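Local atomic coordinates of 2',5'-phosphodiesterase 12 (Homo sapiens, PDB entry 4Z0V), a protein that belongs to the endonuclease/exonuclease/phosphatase family with its DNase I-like fold, carries an E-set-like N-terminal domain and has a magnesium ion bound in the crystal. Residues T286-H291 and Y296-Q301; G335-V340 and L391-I396; E350-N355 and R360-L365. All blocks are in the same frame, centred on the assembly; numbering follows the deposited sequence.

Followed from the N terminus, the chain first meets contact 1, which closes a short loop that brings the end of strand 280-287 back against the start of helix 295-316 within a beta-alpha-beta unit completed by strand 322-327. Contact 2 opens next: helix 335-342 is laid against strand 387-397 of the same sheet. Contact 3, between 350-355 and 360-365, is nested inside the long loop that contact 2 closes. Although in series, contacts 1 and 2 touch through L288 and M336. Contact 3 reaches both others, Y296 N meeting S354 OG and G335 N meeting D351 OD2, and so ties the outer loop to the two helices.

Contact 1: residues T286-H291 and Y296-Q301; sequences THLYWH and YIRLIQ
Polar bonds from R298 and Q301 to the backbone of Y289 and H291 set the course of this contact, and they show how a helix can hold the loop that leads into it. R298 grips H291 O end-on with two nitrogens: NH2 at 2.7 Å from H291 O, and NH1 to the same oxygen on a more bent path of 137°. H291 O lies in the guanidinium plane, whereas both nitrogens reach it from one face of its own plane. NH2 is used a second time, 2.9 Å from Y289 O, again from above the carbonyl plane and not on a lone pair. The bend at chi3 (-78°) turns the guanidinium back along the loop so that one group spans both carbonyls.

One helical turn on, Q301 OE1 takes the N-H of Y289 at 3.0 Å in an almost straight bond (178°), in the carbonyl plane and on a lone pair. The other end of this amide is fixed as well, since Q301 NE2 bonds S264 OG.

Apolar contacts fill in between these bonds. Y289 CE2 lies 3.6 Å from I297 CD1, with I297 CG2 beside CD2 and CB, the two side chains crossing obliquely. CG of Y289 stands opposite its backbone N, which sends the ring toward the isoleucine; R262 makes a cation-pi contact with the same ring. L288 runs past Q301 in the reverse direction, its CD2 3.9 Å from Q301 CB, and its CB packs on the aliphatic part of R298.

Chemically, the positive guanidinium of a buried arginine is probably stabilised by the negative ends of two main-chain carbonyl dipoles, and the glutamine supplies the complementary acceptor; side-chain bonds to the backbone, together with apolar contacts, probably define the course of the loop after strand 280-287.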
loop_
_atom_site.group_PDB
_atom_site.type_symbol
_atom_site.label_atom_id
_atom_site.label_comp_id
_atom_site.label_asym_id
_atom_site.label_seq_id
_atom_site.Cartn_x
_atom_site.Cartn_y
_atom_site.Cartn_z
ATOM N N THR A 286 -4.856 -7.920 -0.686
ATOM C CA THR A 286 -4.133 -9.189 -0.840
ATOM C C THR A 286 -3.006 -9.080 -1.857
ATOM O O THR A 286 -2.851 -8.073 -2.546
ATOM C CB THR A 286 -5.115 -10.340 -1.266
ATOM O OG1 THR A 286 -4.475 -11.606 -1.049
ATOM C CG2 THR A 286 -5.557 -10.239 -2.753
ATOM N N HIS A 287 -2.183 -10.132 -1.891
ATOM C CA HIS A 287 -1.109 -10.323 -2.860
ATOM C C HIS A 287 -1.184 -11.796 -3.222
ATOM O O HIS A 287 -0.832 -12.639 -2.392
ATOM C CB HIS A 287 0.252 -9.923 -2.247
ATOM C CG HIS A 287 1.372 -9.877 -3.249
ATOM N ND1 HIS A 287 2.662 -9.542 -2.858
ATOM C CD2 HIS A 287 1.375 -10.143 -4.581
ATOM C CE1 HIS A 287 3.407 -9.607 -3.956
ATOM N NE2 HIS A 287 2.683 -9.954 -5.022
ATOM N N LEU A 288 -1.783 -12.118 -4.401
ATOM C CA LEU A 288 -2.014 -13.516 -4.733
ATOM C C LEU A 288 -0.744 -14.154 -5.242
ATOM O O LEU A 288 0.214 -13.452 -5.547
ATOM C CB LEU A 288 -3.131 -13.691 -5.764
ATOM C CG LEU A 288 -4.544 -13.232 -5.364
ATOM C CD1 LEU A 288 -5.561 -13.618 -6.452
ATOM C CD2 LEU A 288 -4.987 -13.801 -3.996
ATOM N N TYR A 289 -0.742 -15.499 -5.297
ATOM C CA TYR A 289 0.407 -16.270 -5.785
ATOM C C TYR A 289 0.875 -15.705 -7.136
ATOM O O TYR A 289 0.056 -15.348 -7.971
ATOM C CB TYR A 289 0.017 -17.718 -5.901
ATOM C CG TYR A 289 1.151 -18.587 -6.391
ATOM C CD1 TYR A 289 2.409 -18.537 -5.788
ATOM C CD2 TYR A 289 0.955 -19.490 -7.425
ATOM C CE1 TYR A 289 3.447 -19.368 -6.217
ATOM C CE2 TYR A 289 1.982 -20.324 -7.860
ATOM C CZ TYR A 289 3.218 -20.277 -7.236
ATOM O OH TYR A 289 4.212 -21.117 -7.676
ATOM N N TRP A 290 2.180 -15.583 -7.317
ATOM C CA TRP A 290 2.780 -14.865 -8.432
ATOM C C TRP A 290 3.108 -15.670 -9.695
ATOM O O TRP A 290 3.260 -15.045 -10.740
ATOM C CB TRP A 290 4.102 -14.225 -7.942
ATOM C CG TRP A 290 5.125 -15.260 -7.565
ATOM C CD1 TRP A 290 5.199 -15.946 -6.389
ATOM C CD2 TRP A 290 6.130 -15.827 -8.425
ATOM N NE1 TRP A 290 6.209 -16.872 -6.446
ATOM C CE2 TRP A 290 6.782 -16.839 -7.693
ATOM C CE3 TRP A 290 6.543 -15.574 -9.745
ATOM C CZ2 TRP A 290 7.837 -17.586 -8.227
ATOM C CZ3 TRP A 290 7.572 -16.334 -10.284
ATOM C CH2 TRP A 290 8.207 -17.323 -9.529
ATOM N N HIS A 291 3.355 -16.982 -9.594
ATOM C CA HIS A 291 3.851 -17.757 -10.745
ATOM C C HIS A 291 3.004 -17.591 -12.010
ATOM O O HIS A 291 1.786 -17.717 -11.943
ATOM C CB HIS A 291 4.007 -19.253 -10.422
ATOM C CG HIS A 291 5.004 -19.936 -11.313
ATOM N ND1 HIS A 291 4.642 -20.412 -12.556
ATOM C CD2 HIS A 291 6.322 -20.185 -11.116
ATOM C CE1 HIS A 291 5.744 -20.925 -13.087
ATOM N NE2 HIS A 291 6.781 -20.825 -12.258
ATOM N N TYR A 296 -4.718 -21.489 -11.904
ATOM C CA TYR A 296 -5.714 -22.236 -11.121
ATOM C C TYR A 296 -5.573 -21.910 -9.630
ATOM O O TYR A 296 -6.557 -21.951 -8.900
ATOM C CB TYR A 296 -5.642 -23.768 -11.356
ATOM C CG TYR A 296 -4.495 -24.483 -10.668
ATOM C CD1 TYR A 296 -4.622 -24.954 -9.363
ATOM C CD2 TYR A 296 -3.308 -24.748 -11.341
ATOM C CE1 TYR A 296 -3.579 -25.630 -8.732
ATOM C CE2 TYR A 296 -2.252 -25.412 -10.715
ATOM C CZ TYR A 296 -2.395 -25.858 -9.413
ATOM O OH TYR A 296 -1.364 -26.532 -8.802
ATOM N N ILE A 297 -4.339 -21.650 -9.183
ATOM C CA ILE A 297 -4.068 -21.335 -7.767
ATOM C C ILE A 297 -4.746 -20.007 -7.422
ATOM O O ILE A 297 -5.400 -19.915 -6.391
ATOM C CB ILE A 297 -2.560 -21.312 -7.468
ATOM C CG1 ILE A 297 -1.978 -22.752 -7.572
ATOM C CG2 ILE A 297 -2.285 -20.705 -6.056
ATOM C CD1 ILE A 297 -0.504 -22.850 -7.618
ATOM N N ARG A 298 -4.608 -18.998 -8.305
ATOM C CA ARG A 298 -5.194 -17.677 -8.091
ATOM C C ARG A 298 -6.726 -17.758 -8.095
ATOM O O ARG A 298 -7.374 -17.070 -7.304
ATOM C CB ARG A 298 -4.655 -16.691 -9.136
ATOM C CG ARG A 298 -3.180 -16.369 -8.844
ATOM C CD ARG A 298 -2.673 -15.286 -9.779
ATOM N NE ARG A 298 -2.378 -15.810 -11.119
ATOM C CZ ARG A 298 -1.213 -16.345 -11.467
ATOM N NH1 ARG A 298 -1.009 -16.751 -12.718
ATOM N NH2 ARG A 298 -0.244 -16.479 -10.573
ATOM N N LEU A 299 -7.303 -18.630 -8.934
ATOM C CA LEU A 299 -8.750 -18.837 -8.938
ATOM C C LEU A 299 -9.217 -19.377 -7.586
ATOM O O LEU A 299 -10.220 -18.895 -7.033
ATOM C CB LEU A 299 -9.141 -19.812 -10.061
ATOM C CG LEU A 299 -9.485 -19.122 -11.376
ATOM C CD1 LEU A 299 -9.344 -20.096 -12.571
ATOM C CD2 LEU A 299 -10.930 -18.550 -11.315
ATOM N N ILE A 300 -8.498 -20.374 -7.057
ATOM C CA ILE A 300 -8.910 -20.984 -5.785
ATOM C C ILE A 300 -8.686 -19.974 -4.660
ATOM O O ILE A 300 -9.564 -19.823 -3.804
ATOM C CB ILE A 300 -8.242 -22.356 -5.533
ATOM C CG1 ILE A 300 -8.821 -23.408 -6.537
ATOM C CG2 ILE A 300 -8.472 -22.838 -4.080
ATOM C CD1 ILE A 300 -7.905 -24.459 -6.837
ATOM N N GLN A 301 -7.566 -19.234 -4.701
ATOM C CA GLN A 301 -7.327 -18.208 -3.663
ATOM C C GLN A 301 -8.432 -17.132 -3.682
ATOM O O GLN A 301 -8.958 -16.757 -2.616
ATOM C CB GLN A 301 -5.946 -17.565 -3.827
ATOM C CG GLN A 301 -4.818 -18.514 -3.530
ATOM C CD GLN A 301 -3.447 -17.884 -3.558
ATOM O OE1 GLN A 301 -3.171 -16.955 -4.336
ATOM N NE2 GLN A 301 -2.508 -18.494 -2.827
#

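Contact 2: residues G335-V340 and L391-I396; sequences GMYHFV and LDYIFI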
loop_
_atom_site.group_PDB
_atom_site.type_symbol
_atom_site.label_atom_id
_atom_site.label_comp_id
_atom_site.label_asym_id
_atom_site.label_seq_id
_atom_site.Cartn_x
_atom_site.Cartn_y
_atom_site.Cartn_z
ATOM N N GLY A 335 -8.842 -16.341 -16.105
ATOM C CA GLY A 335 -9.985 -16.960 -15.461
ATOM C C GLY A 335 -10.273 -16.240 -14.159
ATOM O O GLY A 335 -11.422 -15.997 -13.837
ATOM N N MET A 336 -9.230 -15.870 -13.401
ATOM C CA MET A 336 -9.474 -15.187 -12.131
ATOM C C MET A 336 -10.196 -13.861 -12.377
ATOM O O MET A 336 -11.200 -13.596 -11.729
ATOM C CB MET A 336 -8.188 -14.985 -11.312
ATOM C CG MET A 336 -8.481 -14.498 -9.870
ATOM S SD MET A 336 -7.438 -13.096 -9.410
ATOM C CE MET A 336 -8.116 -11.760 -10.472
ATOM N N TYR A 337 -9.756 -13.074 -13.359
ATOM C CA TYR A 337 -10.410 -11.795 -13.619
ATOM C C TYR A 337 -11.875 -11.997 -14.075
ATOM O O TYR A 337 -12.760 -11.257 -13.642
ATOM C CB TYR A 337 -9.629 -10.988 -14.650
ATOM C CG TYR A 337 -10.171 -9.587 -14.807
ATOM C CD1 TYR A 337 -9.823 -8.575 -13.908
ATOM C CD2 TYR A 337 -11.028 -9.264 -15.854
ATOM C CE1 TYR A 337 -10.322 -7.278 -14.054
ATOM C CE2 TYR A 337 -11.510 -7.967 -16.022
ATOM C CZ TYR A 337 -11.165 -6.982 -15.115
ATOM O OH TYR A 337 -11.661 -5.714 -15.274
ATOM N N HIS A 338 -12.112 -12.940 -14.998
ATOM C CA HIS A 338 -13.474 -13.238 -15.486
ATOM C C HIS A 338 -14.410 -13.614 -14.292
ATOM O O HIS A 338 -15.548 -13.126 -14.183
ATOM C CB HIS A 338 -13.386 -14.397 -16.495
ATOM C CG HIS A 338 -14.718 -14.866 -16.990
ATOM N ND1 HIS A 338 -15.264 -14.377 -18.164
ATOM C CD2 HIS A 338 -15.587 -15.740 -16.430
ATOM C CE1 HIS A 338 -16.437 -14.985 -18.291
ATOM N NE2 HIS A 338 -16.679 -15.805 -17.263
ATOM N N PHE A 339 -13.921 -14.460 -13.411
ATOM C CA PHE A 339 -14.647 -14.920 -12.230
ATOM C C PHE A 339 -15.059 -13.713 -11.356
ATOM O O PHE A 339 -16.222 -13.587 -10.998
ATOM C CB PHE A 339 -13.791 -15.927 -11.440
ATOM C CG PHE A 339 -14.370 -16.356 -10.100
ATOM C CD1 PHE A 339 -15.637 -16.927 -10.017
ATOM C CD2 PHE A 339 -13.647 -16.177 -8.923
ATOM C CE1 PHE A 339 -16.160 -17.334 -8.783
ATOM C CE2 PHE A 339 -14.172 -16.576 -7.691
ATOM C CZ PHE A 339 -15.431 -17.146 -7.625
ATOM N N VAL A 340 -14.130 -12.761 -11.121
ATOM C CA VAL A 340 -14.423 -11.597 -10.277
ATOM C C VAL A 340 -15.543 -10.757 -10.892
ATOM O O VAL A 340 -16.522 -10.448 -10.212
ATOM C CB VAL A 340 -13.155 -10.730 -10.010
ATOM C CG1 VAL A 340 -13.512 -9.445 -9.249
ATOM C CG2 VAL A 340 -12.091 -11.521 -9.252
ATOM N N LEU A 391 -1.713 -6.105 -13.430
ATOM C CA LEU A 391 -1.788 -7.139 -12.391
ATOM C C LEU A 391 -2.542 -6.692 -11.153
ATOM O O LEU A 391 -2.912 -7.538 -10.329
ATOM C CB LEU A 391 -0.350 -7.510 -11.951
ATOM C CG LEU A 391 0.592 -8.067 -13.057
ATOM C CD1 LEU A 391 1.950 -8.374 -12.492
ATOM C CD2 LEU A 391 -0.005 -9.278 -13.772
ATOM N N ASP A 392 -2.698 -5.377 -10.991
ATOM C CA ASP A 392 -3.273 -4.727 -9.792
ATOM C C ASP A 392 -4.643 -4.185 -10.042
ATOM O O ASP A 392 -4.911 -3.647 -11.125
ATOM C CB ASP A 392 -2.366 -3.562 -9.345
ATOM C CG ASP A 392 -0.940 -4.012 -9.094
ATOM O OD1 ASP A 392 -0.668 -4.522 -7.987
ATOM O OD2 ASP A 392 -0.116 -3.955 -10.044
ATOM N N TYR A 393 -5.527 -4.295 -9.035
ATOM C CA TYR A 393 -6.889 -3.780 -9.186
ATOM C C TYR A 393 -7.431 -3.201 -7.902
ATOM O O TYR A 393 -7.022 -3.611 -6.814
ATOM C CB TYR A 393 -7.848 -4.889 -9.645
ATOM C CG TYR A 393 -7.419 -5.607 -10.910
ATOM C CD1 TYR A 393 -7.758 -5.110 -12.166
ATOM C CD2 TYR A 393 -6.667 -6.775 -10.849
ATOM C CE1 TYR A 393 -7.320 -5.738 -13.335
ATOM C CE2 TYR A 393 -6.210 -7.405 -12.007
ATOM C CZ TYR A 393 -6.559 -6.893 -13.249
ATOM O OH TYR A 393 -6.094 -7.508 -14.387
ATOM N N ILE A 394 -8.372 -2.258 -8.028
ATOM C CA ILE A 394 -9.173 -1.774 -6.904
ATOM C C ILE A 394 -10.579 -2.248 -7.256
ATOM O O ILE A 394 -11.190 -1.646 -8.129
ATOM C CB ILE A 394 -9.095 -0.257 -6.654
ATOM C CG1 ILE A 394 -7.652 0.162 -6.237
ATOM C CG2 ILE A 394 -10.129 0.165 -5.571
ATOM C CD1 ILE A 394 -7.398 1.713 -6.356
ATOM N N PHE A 395 -11.037 -3.343 -6.678
ATOM C CA PHE A 395 -12.377 -3.855 -6.994
ATOM C C PHE A 395 -13.378 -3.221 -6.058
ATOM O O PHE A 395 -13.182 -3.239 -4.828
ATOM C CB PHE A 395 -12.437 -5.374 -6.900
ATOM C CG PHE A 395 -11.670 -6.102 -7.981
ATOM C CD1 PHE A 395 -12.050 -6.000 -9.321
ATOM C CD2 PHE A 395 -10.611 -6.942 -7.657
ATOM C CE1 PHE A 395 -11.334 -6.671 -10.319
ATOM C CE2 PHE A 395 -9.924 -7.647 -8.657
ATOM C CZ PHE A 395 -10.302 -7.519 -9.977
ATOM N N ILE A 396 -14.460 -2.648 -6.632
ATOM C CA ILE A 396 -15.442 -1.951 -5.788
ATOM C C ILE A 396 -16.809 -2.579 -5.881
ATOM O O ILE A 396 -17.213 -3.041 -6.934
ATOM C CB ILE A 396 -15.526 -0.443 -6.089
ATOM C CG1 ILE A 396 -16.036 -0.168 -7.532
ATOM C CG2 ILE A 396 -14.169 0.255 -5.818
ATOM C CD1 ILE A 396 -16.492 1.235 -7.798
#
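Y337 and V340, one turn apart on the helix, meet the alternate strand residues Y393 and F395, and the orientations of three rings and one methyl define the contact. The side chains of Y337 and Y393 cross at about a right angle, with ring planes inclined by 38° and centroids 5.1 Å apart. Their closest atoms are Y337 CE1 and Y393 CE1, at 3.4 Å, and Y337 CD1 sits over one face of the Y393 ring.

F395 is approached differently. V340 CG1 comes down over the centre of its face in a CH-pi contact, 3.7 Å from the centroid and 11° off the normal, while Y393 CB lies over the opposite face, toward its rim. Y337 CE1 meets the edge of F395, close to the ring plane and 3.9 Å from F395 CE1. With chi1 of 174°, V340 holds CG1 opposite its backbone N and thereby directs that methyl onto the phenylalanine.

No hydrogen bond crosses between the segments. Across them the helix meets the strand through apolar contacts alone, at ring face and ring edge within a buried aromatic layer, while the hydroxyl of Y393 finds its partner in S330 O and that of Y337 has a weak bond to E377.

Contact 3: residues E350-N355 and R360-L365; sequences EDWASN and RCNMSL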
loop_
_atom_site.group_PDB
_atom_site.type_symbol
_atom_site.label_atom_id
_atom_site.label_comp_id
_atom_site.label_asym_id
_atom_site.label_seq_id
_atom_site.Cartn_x
_atom_site.Cartn_y
_atom_site.Cartn_z
ATOM N N GLU A 350 -9.690 -22.813 -19.387
ATOM C CA GLU A 350 -8.332 -23.271 -19.644
ATOM C C GLU A 350 -7.394 -23.021 -18.455
ATOM O O GLU A 350 -6.406 -23.735 -18.334
ATOM C CB GLU A 350 -7.762 -22.637 -20.933
ATOM C CG GLU A 350 -7.374 -21.170 -20.819
ATOM C CD GLU A 350 -6.896 -20.486 -22.090
ATOM O OE1 GLU A 350 -6.203 -21.135 -22.907
ATOM O OE2 GLU A 350 -7.171 -19.274 -22.236
ATOM N N ASP A 351 -7.708 -22.048 -17.562
ATOM C CA ASP A 351 -6.851 -21.796 -16.398
ATOM C C ASP A 351 -6.920 -22.943 -15.372
ATOM O O ASP A 351 -6.026 -23.036 -14.538
ATOM C CB ASP A 351 -7.167 -20.439 -15.737
ATOM C CG ASP A 351 -6.611 -19.259 -16.512
ATOM O OD1 ASP A 351 -5.973 -19.484 -17.575
ATOM O OD2 ASP A 351 -6.745 -18.124 -16.036
ATOM N N TRP A 352 -7.925 -23.838 -15.462
ATOM C CA TRP A 352 -8.000 -24.992 -14.562
ATOM C C TRP A 352 -6.876 -25.997 -14.822
ATOM O O TRP A 352 -6.649 -26.881 -13.994
ATOM C CB TRP A 352 -9.365 -25.669 -14.632
ATOM C CG TRP A 352 -10.461 -24.788 -14.104
ATOM C CD1 TRP A 352 -11.551 -24.345 -14.789
ATOM C CD2 TRP A 352 -10.565 -24.233 -12.777
ATOM N NE1 TRP A 352 -12.345 -23.573 -13.971
ATOM C CE2 TRP A 352 -11.753 -23.471 -12.738
ATOM C CE3 TRP A 352 -9.743 -24.267 -11.634
ATOM C CZ2 TRP A 352 -12.159 -22.772 -11.592
ATOM C CZ3 TRP A 352 -10.136 -23.558 -10.501
ATOM C CH2 TRP A 352 -11.323 -22.815 -10.492
ATOM N N ALA A 353 -6.154 -25.841 -15.943
ATOM C CA ALA A 353 -4.998 -26.687 -16.260
ATOM C C ALA A 353 -3.804 -25.784 -16.601
ATOM O O ALA A 353 -2.977 -26.133 -17.446
ATOM C CB ALA A 353 -5.337 -27.642 -17.409
ATOM N N SER A 354 -3.690 -24.621 -15.888
ATOM C CA SER A 354 -2.646 -23.610 -16.112
ATOM C C SER A 354 -1.216 -24.137 -15.905
ATOM O O SER A 354 -0.288 -23.579 -16.492
ATOM C CB SER A 354 -2.869 -22.390 -15.222
ATOM O OG SER A 354 -2.805 -22.746 -13.852
ATOM N N ASN A 355 -1.027 -25.160 -15.069
ATOM C CA ASN A 355 0.307 -25.730 -14.827
ATOM C C ASN A 355 0.438 -27.209 -15.298
ATOM O O ASN A 355 1.266 -27.954 -14.778
ATOM C CB ASN A 355 0.700 -25.621 -13.352
ATOM C CG ASN A 355 2.205 -25.694 -13.145
ATOM O OD1 ASN A 355 2.998 -25.349 -14.027
ATOM N ND2 ASN A 355 2.632 -26.190 -11.996
ATOM N N ARG A 360 -4.240 -30.315 -12.859
ATOM C CA ARG A 360 -5.531 -29.970 -13.461
ATOM C C ARG A 360 -6.611 -30.047 -12.368
ATOM O O ARG A 360 -6.586 -31.002 -11.584
ATOM C CB ARG A 360 -5.802 -30.966 -14.597
ATOM C CG ARG A 360 -7.036 -30.746 -15.437
ATOM C CD ARG A 360 -6.903 -31.541 -16.728
ATOM N NE ARG A 360 -8.164 -31.686 -17.458
ATOM C CZ ARG A 360 -8.616 -30.828 -18.369
ATOM N NH1 ARG A 360 -7.930 -29.728 -18.653
ATOM N NH2 ARG A 360 -9.768 -31.054 -18.988
ATOM N N CYS A 361 -7.521 -29.041 -12.277
ATOM C CA CYS A 361 -8.555 -29.028 -11.228
ATOM C C CYS A 361 -9.840 -28.332 -11.682
ATOM O O CYS A 361 -10.363 -27.459 -10.970
ATOM C CB CYS A 361 -8.019 -28.411 -9.940
ATOM S SG CYS A 361 -7.386 -26.729 -10.145
ATOM N N ASN A 362 -10.386 -28.788 -12.844
ATOM C CA ASN A 362 -11.612 -28.283 -13.446
ATOM C C ASN A 362 -12.751 -28.277 -12.469
ATOM O O ASN A 362 -13.115 -29.312 -11.898
ATOM C CB ASN A 362 -11.990 -29.106 -14.681
ATOM C CG ASN A 362 -10.968 -28.974 -15.766
ATOM O OD1 ASN A 362 -9.871 -29.529 -15.684
ATOM N ND2 ASN A 362 -11.238 -28.107 -16.709
ATOM N N MET A 363 -13.327 -27.086 -12.274
ATOM C CA MET A 363 -14.473 -26.922 -11.383
ATOM C C MET A 363 -15.209 -25.663 -11.766
ATOM O O MET A 363 -14.656 -24.783 -12.434
ATOM C CB MET A 363 -14.063 -26.927 -9.889
ATOM C CG MET A 363 -13.176 -25.770 -9.488
ATOM S SD MET A 363 -12.724 -25.722 -7.739
ATOM C CE MET A 363 -11.576 -27.101 -7.629
ATOM N N SER A 364 -16.476 -25.616 -11.377
ATOM C CA SER A 364 -17.367 -24.490 -11.590
ATOM C C SER A 364 -17.388 -23.667 -10.306
ATOM O O SER A 364 -17.497 -24.243 -9.223
ATOM C CB SER A 364 -18.765 -24.995 -11.935
ATOM O OG SER A 364 -19.610 -23.920 -12.318
ATOM N N LEU A 365 -17.249 -22.347 -10.405
ATOM C CA LEU A 365 -17.300 -21.465 -9.223
ATOM C C LEU A 365 -18.279 -20.356 -9.462
ATOM O O LEU A 365 -18.370 -19.876 -10.582
ATOM C CB LEU A 365 -15.930 -20.841 -8.883
ATOM C CG LEU A 365 -14.723 -21.757 -8.618
ATOM C CD1 LEU A 365 -13.481 -20.916 -8.413
ATOM C CD2 LEU A 365 -14.948 -22.665 -7.424
#
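The indole of W352 forms the apolar centre, contacted by C361, N362, M363 and L365. M363 CG lies over one face of the six-membered ring in a CH-pi contact, 3.8 Å from the centroid and 19° off the normal. Its sulfur, SD, makes an oblique Met-aromatic contact. The two side chains cross at about a right angle; chi1 of 64° places M363 CG between its own backbone N and carbonyl carbon, from where it can reach over the indole. L365 CD1 comes in at the ring edge instead, in plane and 3.5 Å from W352 CH2.

Farther round the rim, C361 SG stands 3.7 Å from W352 CE3, a cysteine sulfur-aromatic contact made at the edge. N362 adds its CA, 3.6 Å from W352 CB, and its carbonyl carbon over the indole face; its ND2 also lies against W352 CB. L299 of helix 295-316 and I345 also touch this tryptophan and place it in the fold.

Toward the polar margin, the main chains are joined by C361 N to W352 O, at 2.9 Å and 156°, and R360 CA lends the same oxygen a CA-H...O contact. The indole N-H is directed elsewhere, to P346 O; M363 O, although near, is poorly angled for a bond. N362 ND2 bonds E347 O. At the outermost part, the extended R360 side chain lies alongside A353, with A353 CB 3.6 Å from NH1 at the edge of the guanidinium, while N362 OD1 sits over the centre of its face.

In motif terms, this is a connecting loop folded back on itself around a single buried tryptophan set in a short 3-10 turn, lying between strands 344-345 and 365-366 of the endonuclease/exonuclease/phosphatase fold and resting on helix 295-316.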